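Local coordinates for ureidoglycolate hydrolase (Arabidopsis thaliana, PDB 4PXE), which hydrolyses (S)-ureidoglycolate to glyoxylate, ammonium and carbon dioxide with the help of manganese ions, completing purine breakdown without releasing urea, at residues L205-E210 with I392-Y397; I222-A227 with L353-M358; G212-D217 with S368-I373. All blocks are in the same frame, centred on the assembly; numbering follows the deposited sequence.

Interaction 1: residues L205-E210 with I392-Y397; sequences LELHIE and IFIPCY. With MN (manganese (II) ion), chain C.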
# COMPACT_ATOMS: atom_id res chain seq x y z
N LEU A 205 -26.89 25.50 8.48
CA LEU A 205 -27.20 25.13 7.10
C LEU A 205 -25.93 24.72 6.37
O LEU A 205 -24.90 25.38 6.53
CB LEU A 205 -27.77 26.33 6.34
CG LEU A 205 -28.80 27.19 7.05
CD1 LEU A 205 -29.19 28.34 6.13
CD2 LEU A 205 -30.01 26.36 7.42
N GLU A 206 -25.99 23.68 5.55
CA GLU A 206 -24.85 23.32 4.71
C GLU A 206 -25.26 23.21 3.25
O GLU A 206 -26.17 22.45 2.90
CB GLU A 206 -24.24 21.99 5.17
CG GLU A 206 -22.99 21.58 4.39
CD GLU A 206 -22.20 20.45 5.05
OE1 GLU A 206 -22.68 19.83 6.03
OE2 GLU A 206 -21.08 20.19 4.57
N LEU A 207 -24.60 23.99 2.40
CA LEU A 207 -24.76 23.89 0.94
C LEU A 207 -23.77 22.83 0.44
O LEU A 207 -22.60 22.87 0.83
CB LEU A 207 -24.46 25.25 0.32
CG LEU A 207 -24.32 25.31 -1.21
CD1 LEU A 207 -25.62 24.92 -1.92
CD2 LEU A 207 -23.85 26.68 -1.63
N HIS A 208 -24.21 21.90 -0.40
CA HIS A 208 -23.34 20.80 -0.83
C HIS A 208 -23.80 20.24 -2.17
O HIS A 208 -25.00 20.22 -2.46
CB HIS A 208 -23.32 19.68 0.24
CG HIS A 208 -22.08 18.82 0.21
ND1 HIS A 208 -21.83 17.89 -0.78
CD2 HIS A 208 -21.02 18.76 1.05
CE1 HIS A 208 -20.67 17.30 -0.55
NE2 HIS A 208 -20.16 17.81 0.55
N ILE A 209 -22.85 19.79 -2.99
CA ILE A 209 -23.26 19.06 -4.19
C ILE A 209 -24.01 17.79 -3.79
O ILE A 209 -23.73 17.18 -2.75
CB ILE A 209 -22.07 18.73 -5.11
CG1 ILE A 209 -21.05 17.82 -4.41
CG2 ILE A 209 -21.41 20.01 -5.59
CD1 ILE A 209 -20.00 17.20 -5.36
N GLU A 210 -24.97 17.38 -4.61
CA GLU A 210 -25.80 16.23 -4.26
C GLU A 210 -25.00 14.94 -4.06
O GLU A 210 -25.34 14.13 -3.20
CB GLU A 210 -26.84 15.98 -5.36
CG GLU A 210 -27.74 14.78 -5.05
CD GLU A 210 -28.57 14.33 -6.24
OE1 GLU A 210 -28.90 15.19 -7.08
OE2 GLU A 210 -28.90 13.13 -6.31
N ILE A 392 -28.84 22.21 1.75
CA ILE A 392 -29.25 22.52 0.39
C ILE A 392 -28.34 21.73 -0.56
O ILE A 392 -27.12 21.93 -0.54
CB ILE A 392 -29.02 24.01 0.11
CG1 ILE A 392 -29.82 24.88 1.09
CG2 ILE A 392 -29.41 24.37 -1.32
CD1 ILE A 392 -29.33 26.30 1.13
N PHE A 393 -28.92 20.84 -1.36
CA PHE A 393 -28.19 20.15 -2.43
C PHE A 393 -28.32 20.90 -3.76
O PHE A 393 -29.40 21.41 -4.09
CB PHE A 393 -28.74 18.74 -2.65
CG PHE A 393 -28.18 17.68 -1.73
CD1 PHE A 393 -27.08 17.90 -0.90
CD2 PHE A 393 -28.77 16.42 -1.75
CE1 PHE A 393 -26.59 16.85 -0.09
CE2 PHE A 393 -28.28 15.39 -0.95
CZ PHE A 393 -27.20 15.62 -0.13
N ILE A 394 -27.23 20.93 -4.51
CA ILE A 394 -27.27 21.35 -5.91
C ILE A 394 -26.91 20.16 -6.81
O ILE A 394 -26.30 19.19 -6.36
CB ILE A 394 -26.31 22.53 -6.18
CG1 ILE A 394 -24.86 22.14 -5.87
CG2 ILE A 394 -26.74 23.77 -5.41
CD1 ILE A 394 -23.87 23.25 -6.24
N PRO A 395 -27.31 20.21 -8.08
CA PRO A 395 -27.01 19.09 -8.97
C PRO A 395 -25.52 18.91 -9.21
O PRO A 395 -24.74 19.85 -9.05
CB PRO A 395 -27.68 19.49 -10.29
CG PRO A 395 -28.71 20.52 -9.90
CD PRO A 395 -28.11 21.26 -8.75
N CYS A 396 -25.14 17.69 -9.56
CA CYS A 396 -23.79 17.47 -10.05
C CYS A 396 -23.84 16.45 -11.17
O CYS A 396 -24.73 15.60 -11.22
CB CYS A 396 -22.82 17.08 -8.92
SG CYS A 396 -23.18 15.53 -8.08
N TYR A 397 -22.87 16.58 -12.06
CA TYR A 397 -22.82 15.83 -13.30
C TYR A 397 -22.77 14.34 -13.04
O TYR A 397 -21.82 13.83 -12.43
CB TYR A 397 -21.59 16.27 -14.09
CG TYR A 397 -21.47 15.63 -15.45
CD1 TYR A 397 -22.53 15.67 -16.34
CD2 TYR A 397 -20.30 15.01 -15.84
CE1 TYR A 397 -22.43 15.07 -17.60
CE2 TYR A 397 -20.19 14.42 -17.09
CZ TYR A 397 -21.26 14.47 -17.96
OH TYR A 397 -21.17 13.87 -19.21
MN MN C . -18.44 16.65 1.60
O HOH W 1 -27.65 15.74 -9.51
O HOH W 2 -19.57 16.87 3.50
O HOH W 3 -17.19 14.89 2.14
O HOH W 4 -19.98 14.71 1.48
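Leu207 to Ile209 pair in parallel with Ile392 to Ile394, the two strand segments running 20° apart. Four backbone hydrogen bonds form the ladder: Ile392 N to Glu206 O, His208 N to Ile392 O (2.9 Å), Ile394 N to His208 O, and Glu210 N to Ile394 O (2.8 Å). On one face, Leu207 CD1 rests on Ile394 CG2 (3.8 Å) and Ile392 CG2, and Ile209 CG2 continues the row against Ile394 CG1. Phe393 and His208 take the other face. Glu210 CA sits over the Phe393 ring, 3.9 Å from its centroid, in a CH-pi contact. Glu210 CG, anti to the backbone N (chi1 -180°), lies 3.8 Å from Phe393 CD2, the carboxylate and ring planes 19° apart. His208 ND1 donates to Ile209 O at 2.8 Å in the ring plane, fixing the imidazole. His208 NE2 binds the catalytic manganese at 2.3 Å; His92, Asp103 and three waters complete the site. A water links Glu210 OE1, which also takes Leu215 N, to Cys396 N. The pairing belongs to the metal-binding part of the M20 peptidase fold, and His208, Ile209 and Glu210 bind substrate. Strand 201-209 lies between strands 86-91 and 389-394, and helix 410-429 packs on Leu205 and Ile392.

Interaction 2: residues I222-A227 with L353-M358; sequences IGVVTA and LVIKKM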
# COMPACT_ATOMS: atom_id res chain seq x y z
N ILE A 222 -32.72 22.35 -7.00
CA ILE A 222 -32.38 22.34 -5.58
C ILE A 222 -32.94 21.12 -4.87
O ILE A 222 -34.09 20.76 -5.06
CB ILE A 222 -32.97 23.60 -4.88
CG1 ILE A 222 -32.34 24.89 -5.43
CG2 ILE A 222 -32.80 23.53 -3.37
CD1 ILE A 222 -30.87 25.07 -5.08
N GLY A 223 -32.11 20.47 -4.07
CA GLY A 223 -32.59 19.44 -3.17
C GLY A 223 -32.69 19.96 -1.75
O GLY A 223 -31.74 20.54 -1.22
N VAL A 224 -33.86 19.79 -1.15
CA VAL A 224 -34.02 20.16 0.25
C VAL A 224 -33.86 18.88 1.06
O VAL A 224 -34.68 17.97 0.98
CB VAL A 224 -35.39 20.81 0.50
CG1 VAL A 224 -35.57 21.12 1.97
CG2 VAL A 224 -35.52 22.08 -0.36
N VAL A 225 -32.76 18.80 1.80
CA VAL A 225 -32.38 17.54 2.43
C VAL A 225 -33.15 17.32 3.73
O VAL A 225 -33.16 18.18 4.61
CB VAL A 225 -30.87 17.50 2.71
CG1 VAL A 225 -30.47 16.24 3.49
CG2 VAL A 225 -30.10 17.60 1.40
N THR A 226 -33.77 16.15 3.86
CA THR A 226 -34.62 15.88 5.02
C THR A 226 -33.99 14.96 6.06
O THR A 226 -34.43 14.91 7.21
CB THR A 226 -35.96 15.27 4.58
OG1 THR A 226 -35.72 13.98 4.00
CG2 THR A 226 -36.67 16.16 3.56
N ALA A 227 -32.96 14.22 5.67
CA ALA A 227 -32.31 13.29 6.57
C ALA A 227 -30.96 12.91 5.98
O ALA A 227 -30.73 13.07 4.78
CB ALA A 227 -33.17 12.04 6.75
N LEU A 353 -38.62 23.31 10.51
CA LEU A 353 -38.75 24.73 10.18
C LEU A 353 -37.61 25.19 9.29
O LEU A 353 -37.77 26.12 8.51
CB LEU A 353 -38.84 25.59 11.45
CG LEU A 353 -40.04 25.26 12.33
CD1 LEU A 353 -40.14 26.25 13.48
CD2 LEU A 353 -41.35 25.21 11.53
N VAL A 354 -36.46 24.54 9.38
CA VAL A 354 -35.35 24.86 8.49
C VAL A 354 -35.69 24.42 7.07
O VAL A 354 -35.49 25.18 6.11
CB VAL A 354 -34.02 24.24 8.96
CG1 VAL A 354 -32.95 24.37 7.87
CG2 VAL A 354 -33.58 24.92 10.27
N ILE A 355 -36.22 23.21 6.94
CA ILE A 355 -36.72 22.69 5.67
C ILE A 355 -37.73 23.64 5.06
O ILE A 355 -37.68 23.95 3.88
CB ILE A 355 -37.40 21.32 5.88
CG1 ILE A 355 -36.34 20.25 6.18
CG2 ILE A 355 -38.26 20.95 4.68
CD1 ILE A 355 -36.92 18.93 6.65
N LYS A 356 -38.66 24.10 5.89
CA LYS A 356 -39.70 25.01 5.46
C LYS A 356 -39.11 26.28 4.85
O LYS A 356 -39.51 26.68 3.76
CB LYS A 356 -40.59 25.37 6.66
CG LYS A 356 -41.71 26.34 6.35
CD LYS A 356 -42.49 26.64 7.63
CE LYS A 356 -43.70 27.52 7.39
NZ LYS A 356 -43.33 28.92 7.08
N LYS A 357 -38.15 26.89 5.54
CA LYS A 357 -37.54 28.13 5.08
C LYS A 357 -36.77 27.92 3.78
O LYS A 357 -36.82 28.76 2.87
CB LYS A 357 -36.58 28.71 6.13
CG LYS A 357 -37.22 29.36 7.34
CD LYS A 357 -37.80 30.72 7.02
CE LYS A 357 -38.19 31.43 8.30
NZ LYS A 357 -39.28 32.40 8.07
N MET A 358 -36.05 26.81 3.69
CA MET A 358 -35.30 26.49 2.48
C MET A 358 -36.22 26.31 1.26
O MET A 358 -35.93 26.82 0.17
CB MET A 358 -34.46 25.23 2.69
CG MET A 358 -33.26 25.38 3.62
SD MET A 358 -32.33 23.84 3.67
CE MET A 358 -32.80 23.30 2.10
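Val224 of strand 222-227 meets Ile355 and Met358 of helix 353-358 in a buried apolar contact. The helix segment runs almost antiparallel to the strand segment, at 174°, with their axes 8.8 Å apart. Ile355 and Met358 are three residues apart, so they share one side of the helix and bracket Val224.

Methyl packing carries most of the contact. Val224 points toward the helix, and its CG1 is anti to the backbone N (chi1 177°). Val224 CG1 meets Met358 CE at 3.5 Å and Ile355 CG2 at 3.8 Å. Met358 reaches the strand with its methyl end. The chain is extended at chi2 and then bends at chi3 (27°), away from the usual staggered values, which lays CE beside CB and both methyls of Val224. The Val224 and Met358 side chains pass each other in opposite directions. Ile355 sends its other branch further along the strand. Ile355 CD1 lies 4.2 Å from Thr226 CG2, and the two side chains are set at a slant.

The rest is apolar carbon against strand backbone. Met358 CE also approaches Val224 CA at 3.8 Å. Ile355 CG1 comes to 4.1 Å from Val225 O, an oxygen that is hydrogen-bonded by Ser350 OG.

This is a helix packed on a sheet, joining helix 352-364 to strand 222-239. The strand lies between strands 369-374 and 389-394 at this level. Met371 of the former touches both Val224 and Ile355, and Thr226 OG1 makes a weak hydrogen bond to Met372 O there. Ile392 of strand 389-394 touches Met358. Helix 410-429 lies alongside, with Thr423 against Met358.

Interaction 3: residues G212-D217 with S368-I373; sequences GPILED and SHKMMI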
# COMPACT_ATOMS: atom_id res chain seq x y z
N GLY A 212 -25.11 12.64 -6.15
CA GLY A 212 -25.99 11.66 -6.77
C GLY A 212 -26.57 12.31 -8.01
O GLY A 212 -26.36 13.50 -8.25
N PRO A 213 -27.29 11.53 -8.82
CA PRO A 213 -27.75 12.00 -10.13
C PRO A 213 -29.20 12.47 -10.13
O PRO A 213 -29.69 12.82 -11.20
CB PRO A 213 -27.64 10.73 -10.98
CG PRO A 213 -28.04 9.65 -10.01
CD PRO A 213 -27.45 10.07 -8.67
N ILE A 214 -29.87 12.48 -8.98
CA ILE A 214 -31.32 12.69 -8.95
C ILE A 214 -31.76 14.06 -9.45
O ILE A 214 -32.63 14.16 -10.31
CB ILE A 214 -31.90 12.41 -7.55
CG1 ILE A 214 -31.65 10.95 -7.14
CG2 ILE A 214 -33.39 12.75 -7.52
CD1 ILE A 214 -32.38 9.94 -7.98
N LEU A 215 -31.15 15.13 -8.94
CA LEU A 215 -31.55 16.46 -9.36
C LEU A 215 -31.28 16.65 -10.84
O LEU A 215 -32.12 17.18 -11.57
CB LEU A 215 -30.83 17.54 -8.54
CG LEU A 215 -31.17 17.60 -7.05
CD1 LEU A 215 -30.21 18.55 -6.35
CD2 LEU A 215 -32.62 18.03 -6.81
N GLU A 216 -30.12 16.20 -11.30
CA GLU A 216 -29.81 16.30 -12.71
C GLU A 216 -30.81 15.52 -13.57
O GLU A 216 -31.33 16.04 -14.56
CB GLU A 216 -28.38 15.82 -12.97
CG GLU A 216 -27.97 15.94 -14.42
CD GLU A 216 -26.53 15.57 -14.65
OE1 GLU A 216 -26.22 14.37 -14.61
OE2 GLU A 216 -25.73 16.51 -14.86
N ASP A 217 -31.09 14.27 -13.19
CA ASP A 217 -31.96 13.41 -13.99
C ASP A 217 -33.38 13.98 -14.06
O ASP A 217 -34.05 13.85 -15.08
CB ASP A 217 -32.04 11.99 -13.42
CG ASP A 217 -30.75 11.22 -13.58
OD1 ASP A 217 -29.90 11.60 -14.42
OD2 ASP A 217 -30.61 10.19 -12.87
N SER A 368 -36.81 25.23 -9.01
CA SER A 368 -37.50 23.98 -8.76
C SER A 368 -36.75 23.17 -7.70
O SER A 368 -35.52 23.28 -7.57
CB SER A 368 -37.61 23.17 -10.05
OG SER A 368 -36.32 22.86 -10.55
N HIS A 369 -37.48 22.38 -6.93
CA HIS A 369 -36.86 21.66 -5.82
C HIS A 369 -37.64 20.42 -5.45
O HIS A 369 -38.81 20.28 -5.80
CB HIS A 369 -36.71 22.57 -4.61
CG HIS A 369 -37.96 23.32 -4.27
ND1 HIS A 369 -38.84 22.90 -3.30
CD2 HIS A 369 -38.48 24.46 -4.79
CE1 HIS A 369 -39.85 23.75 -3.23
NE2 HIS A 369 -39.65 24.71 -4.12
N LYS A 370 -36.97 19.49 -4.76
CA LYS A 370 -37.65 18.35 -4.19
C LYS A 370 -37.02 18.00 -2.85
O LYS A 370 -35.91 18.42 -2.56
CB LYS A 370 -37.58 17.13 -5.12
CG LYS A 370 -36.23 16.44 -5.10
CD LYS A 370 -36.20 15.19 -5.99
CE LYS A 370 -37.13 14.11 -5.47
NZ LYS A 370 -37.08 12.88 -6.30
N MET A 371 -37.76 17.25 -2.04
CA MET A 371 -37.26 16.73 -0.78
C MET A 371 -36.46 15.48 -1.06
O MET A 371 -36.88 14.63 -1.85
CB MET A 371 -38.44 16.36 0.13
CG MET A 371 -39.38 17.51 0.42
SD MET A 371 -38.57 18.77 1.40
CE MET A 371 -39.90 19.96 1.59
N MET A 372 -35.33 15.33 -0.39
CA MET A 372 -34.53 14.12 -0.60
C MET A 372 -33.61 13.86 0.58
O MET A 372 -33.45 14.72 1.44
CB MET A 372 -33.75 14.20 -1.92
CG MET A 372 -32.79 15.38 -2.00
SD MET A 372 -32.21 15.77 -3.68
CE MET A 372 -31.42 14.24 -4.14
N ILE A 373 -33.02 12.67 0.61
CA ILE A 373 -32.10 12.34 1.69
C ILE A 373 -30.66 12.41 1.21
O ILE A 373 -30.40 12.37 0.01
CB ILE A 373 -32.38 10.94 2.28
CG1 ILE A 373 -31.92 9.83 1.32
CG2 ILE A 373 -33.86 10.80 2.66
CD1 ILE A 373 -31.45 8.56 2.01
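Met372, Leu215 and Ile214 lose the most surface here. They pack the first turn of helix 214-218 against one face of strand 369-374, in a contact that is apolar and only partly buried.

Met372 is the strand residue that joins the two helix side chains. Its CG stands between the backbone N and the carbonyl carbon (chi1 60°), and the chain bends at chi3, so sulfur and methyl have different partners. Met372 SD lies 3.9 Å from Leu215 CD2 and nearly as close to Leu215 CG. Met372 CE reaches Ile214 CB at 3.9 Å. With an alanine here, Ile214 CB is likely to lose its strand partner and Leu215 to keep only the longer contact to Lys370, opening a gap between helix and strand.

Leu215 is the buried member of the group. Leu215 CD2 lies obliquely against the Met372 side chain and also approaches Lys370 CG at 4.3 Å.

Ile214 is the less buried of the two helix residues. Ile214 CG2 meets the far end of the lysine chain, with Lys370 CD at 4.0 Å and Lys370 NZ at 3.9 Å. The two side chains cross at about a right angle. The ammonium group has its charge partner in Glu218 of the same short helix, in a salt bridge. Ile214 N donates to Glu210 OE2, which ties the helix start to a substrate-binding residue.

Helix 214-218 sits where the chain turns from strand 201-209 to strand 222-239. Strand 369-374 runs parallel to 222-239 and bonds to it through Lys370 and Met372. Phe393 of strand 389-394 touches both Leu215 and Met372, and helix 352-364 packs from the far side of the strand against His369 and Met371.

How the interactions relate
Centres are about 9 Å apart for interactions 1 and 3, and about 12 Å for the other two pairs. The first segments come in the order 205-210, 212-217, 222-227, and their partners return in reverse, 353-358, 368-373, 392-397, so interaction 2 is innermost. The dimerization region, residues 230-345, falls within that innermost loop. Strands 201-209, 389-394, 222-239 and 369-374 lie side by side in this order, and each contact has at least one segment on them. Helices 352-364 and 214-218 supply the other side of interactions 2 and 3. Phe393 N to Gly223 O and Thr226 N to Met372 O are probable hydrogen bonds joining the contacts. Interaction 1 holds one manganese ligand, His208; interactions 2 and 3 extend the packing outward.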